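Uncharacterized protein (Shigella flexneri 5a str. M90T, PDB 5EUR) is of unknown function, though a link to the glutathione S-transferases has been suggested. Local coordinates at residues S50-N55 / Y70-W74. Residues are numbered along the deposited sequence; the frame is centred on the assembly and turned at random.
Sequences SNRILN and YSRWW
Trp74 and Leu54 lead a buried helix-helix contact between helix 47-59 and the short helix 68-75. The axes of the two segments cross almost at right angles, at -87°, and approach to 9.4 Å. Leu54 lays its CB over one face of the Trp74 indole, 3.9 Å from the centroid of the five-membered ring, as a CH-pi contact. CD1 of Leu54 turns away from the indole and lies against the backbone of the other helix, 3.4 Å from O of Tyr70 and near CB of Tyr70.

A chi1 of 166° sets CG of Trp74 opposite the backbone N and carries the indole along helix 47-59 as far as Asn55. There NE1 of Trp74 donates a hydrogen bond of 2.7 Å to OD1 of Asn55. The oxygen lies near the indole plane, but the N-H comes from well above the amide plane. This bond satisfies the indole N-H and helps fix the rotation of the ring.

One water joins the two helices at the N-terminal side of residues 50-55. It accepts from OG of Ser50 at 2.6 Å and donates to OD1 of Asn51 and to the carbonyl O of Tyr70. The same Asn51 OD1 sits 3.2 Å from CA of Trp74. CB of Ser50 packs 3.6 Å from CD1 of Tyr70, while the Tyr70 hydroxyl bonds to Gly44 O.

Helix 28-43 flanks the pair at Ser50 and Tyr70, and Ile3 of the second subunit also packs on Tyr70. His58 meets the Trp74 ring, and helix 79-99 packs against Asn55 and Trp74 through Arg82.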
loop_
_atom_site.group_PDB
_atom_site.type_symbol
_atom_site.label_atom_id
_atom_site.label_comp_id
_atom_site.label_asym_id
_atom_site.label_seq_id
_atom_site.Cartn_x
_atom_site.Cartn_y
_atom_site.Cartn_z
ATOM N N SER A 50 -12.916 -7.074 8.907
ATOM C CA SER A 50 -11.583 -7.551 9.274
ATOM C C SER A 50 -11.548 -9.076 9.326
ATOM O O SER A 50 -10.530 -9.687 8.981
ATOM C CB SER A 50 -11.109 -6.928 10.594
ATOM O OG SER A 50 -11.971 -7.173 11.697
ATOM N N ASN A 51 -12.658 -9.706 9.713
ATOM C CA ASN A 51 -12.703 -11.163 9.671
ATOM C C ASN A 51 -12.552 -11.676 8.251
ATOM O O ASN A 51 -11.834 -12.658 8.027
ATOM C CB ASN A 51 -14.004 -11.685 10.281
ATOM C CG ASN A 51 -14.005 -11.629 11.788
ATOM O OD1 ASN A 51 -12.960 -11.515 12.428
ATOM N ND2 ASN A 51 -15.196 -11.708 12.374
ATOM N N ARG A 52 -13.226 -11.034 7.278
ATOM C CA ARG A 52 -13.054 -11.426 5.878
ATOM C C ARG A 52 -11.594 -11.322 5.443
ATOM O O ARG A 52 -11.028 -12.254 4.843
ATOM C CB ARG A 52 -13.928 -10.555 4.968
ATOM C CG ARG A 52 -15.406 -10.915 4.919
ATOM C CD ARG A 52 -16.166 -9.944 3.987
ATOM N NE ARG A 52 -15.551 -9.859 2.659
ATOM C CZ ARG A 52 -15.913 -10.584 1.602
ATOM N NH1 ARG A 52 -16.907 -11.454 1.695
ATOM N NH2 ARG A 52 -15.282 -10.432 0.443
ATOM N N ILE A 53 -10.979 -10.163 5.703
ATOM C CA ILE A 53 -9.579 -9.974 5.332
ATOM C C ILE A 53 -8.720 -11.093 5.906
ATOM O O ILE A 53 -7.909 -11.706 5.200
ATOM C CB ILE A 53 -9.084 -8.602 5.813
ATOM C CG1 ILE A 53 -9.785 -7.484 5.035
ATOM C CG2 ILE A 53 -7.587 -8.501 5.636
ATOM C CD1 ILE A 53 -9.658 -6.119 5.730
ATOM N N LEU A 54 -8.882 -11.369 7.203
ATOM C CA LEU A 54 -7.996 -12.334 7.856
ATOM C C LEU A 54 -8.282 -13.760 7.402
ATOM O O LEU A 54 -7.370 -14.589 7.382
ATOM C CB LEU A 54 -8.082 -12.186 9.374
ATOM C CG LEU A 54 -7.370 -10.905 9.855
ATOM C CD1 LEU A 54 -7.592 -10.656 11.336
ATOM C CD2 LEU A 54 -5.867 -10.992 9.556
ATOM N N ASN A 55 -9.522 -14.067 7.028
ATOM C CA ASN A 55 -9.760 -15.370 6.419
ATOM C C ASN A 55 -8.998 -15.500 5.102
ATOM O O ASN A 55 -8.436 -16.558 4.812
ATOM C CB ASN A 55 -11.257 -15.608 6.226
ATOM C CG ASN A 55 -11.939 -16.110 7.495
ATOM O OD1 ASN A 55 -11.347 -16.854 8.290
ATOM N ND2 ASN A 55 -13.195 -15.737 7.673
ATOM N N TYR A 70 -7.542 -7.455 15.948
ATOM C CA TYR A 70 -8.200 -8.019 14.778
ATOM C C TYR A 70 -7.997 -9.526 14.734
ATOM O O TYR A 70 -8.929 -10.273 14.412
ATOM C CB TYR A 70 -7.671 -7.361 13.496
ATOM C CG TYR A 70 -7.972 -5.876 13.460
ATOM C CD1 TYR A 70 -9.272 -5.417 13.273
ATOM C CD2 TYR A 70 -6.967 -4.935 13.611
ATOM C CE1 TYR A 70 -9.562 -4.056 13.252
ATOM C CE2 TYR A 70 -7.249 -3.583 13.580
ATOM C CZ TYR A 70 -8.539 -3.148 13.409
ATOM O OH TYR A 70 -8.798 -1.790 13.399
ATOM N N SER A 71 -6.783 -9.983 15.067
ATOM C CA SER A 71 -6.539 -11.429 15.111
ATOM C C SER A 71 -7.334 -12.119 16.216
ATOM O O SER A 71 -7.835 -13.232 16.020
ATOM C CB SER A 71 -5.057 -11.711 15.292
ATOM O OG SER A 71 -4.343 -11.343 14.125
ATOM N N ARG A 72 -7.426 -11.505 17.392
ATOM C CA ARG A 72 -8.166 -12.153 18.473
ATOM C C ARG A 72 -9.651 -12.250 18.135
ATOM O O ARG A 72 -10.274 -13.310 18.331
ATOM C CB ARG A 72 -7.912 -11.407 19.786
ATOM C CG ARG A 72 -6.420 -11.357 20.129
ATOM C CD ARG A 72 -6.118 -10.905 21.557
ATOM N NE ARG A 72 -6.164 -9.452 21.712
ATOM C CZ ARG A 72 -5.126 -8.644 21.517
ATOM N NH1 ARG A 72 -3.947 -9.141 21.154
ATOM N NH2 ARG A 72 -5.268 -7.335 21.681
ATOM N N TRP A 73 -10.221 -11.167 17.581
ATOM C CA TRP A 73 -11.578 -11.222 17.049
ATOM C C TRP A 73 -11.732 -12.352 16.041
ATOM O O TRP A 73 -12.678 -13.139 16.121
ATOM C CB TRP A 73 -11.965 -9.902 16.369
ATOM C CG TRP A 73 -12.009 -8.679 17.212
ATOM C CD1 TRP A 73 -11.989 -8.605 18.575
ATOM C CD2 TRP A 73 -12.165 -7.329 16.737
ATOM N NE1 TRP A 73 -12.091 -7.287 18.976
ATOM C CE2 TRP A 73 -12.197 -6.489 17.866
ATOM C CE3 TRP A 73 -12.256 -6.754 15.463
ATOM C CZ2 TRP A 73 -12.320 -5.097 17.763
ATOM C CZ3 TRP A 73 -12.396 -5.370 15.357
ATOM C CH2 TRP A 73 -12.414 -4.559 16.504
ATOM N N TRP A 74 -10.807 -12.442 15.075
ATOM C CA TRP A 74 -10.934 -13.446 14.021
ATOM C C TRP A 74 -10.863 -14.858 14.593
ATOM O O TRP A 74 -11.621 -15.740 14.177
ATOM C CB TRP A 74 -9.838 -13.225 12.969
ATOM C CG TRP A 74 -9.632 -14.356 12.007
ATOM C CD1 TRP A 74 -10.392 -14.672 10.907
ATOM C CD2 TRP A 74 -8.591 -15.335 12.069
ATOM N NE1 TRP A 74 -9.861 -15.775 10.273
ATOM C CE2 TRP A 74 -8.765 -16.205 10.976
ATOM C CE3 TRP A 74 -7.518 -15.550 12.945
ATOM C CZ2 TRP A 74 -7.904 -17.295 10.738
ATOM C CZ3 TRP A 74 -6.665 -16.631 12.708
ATOM C CH2 TRP A 74 -6.863 -17.478 11.605
HETATM O O HOH W 1 -11.180 -9.457 12.642
#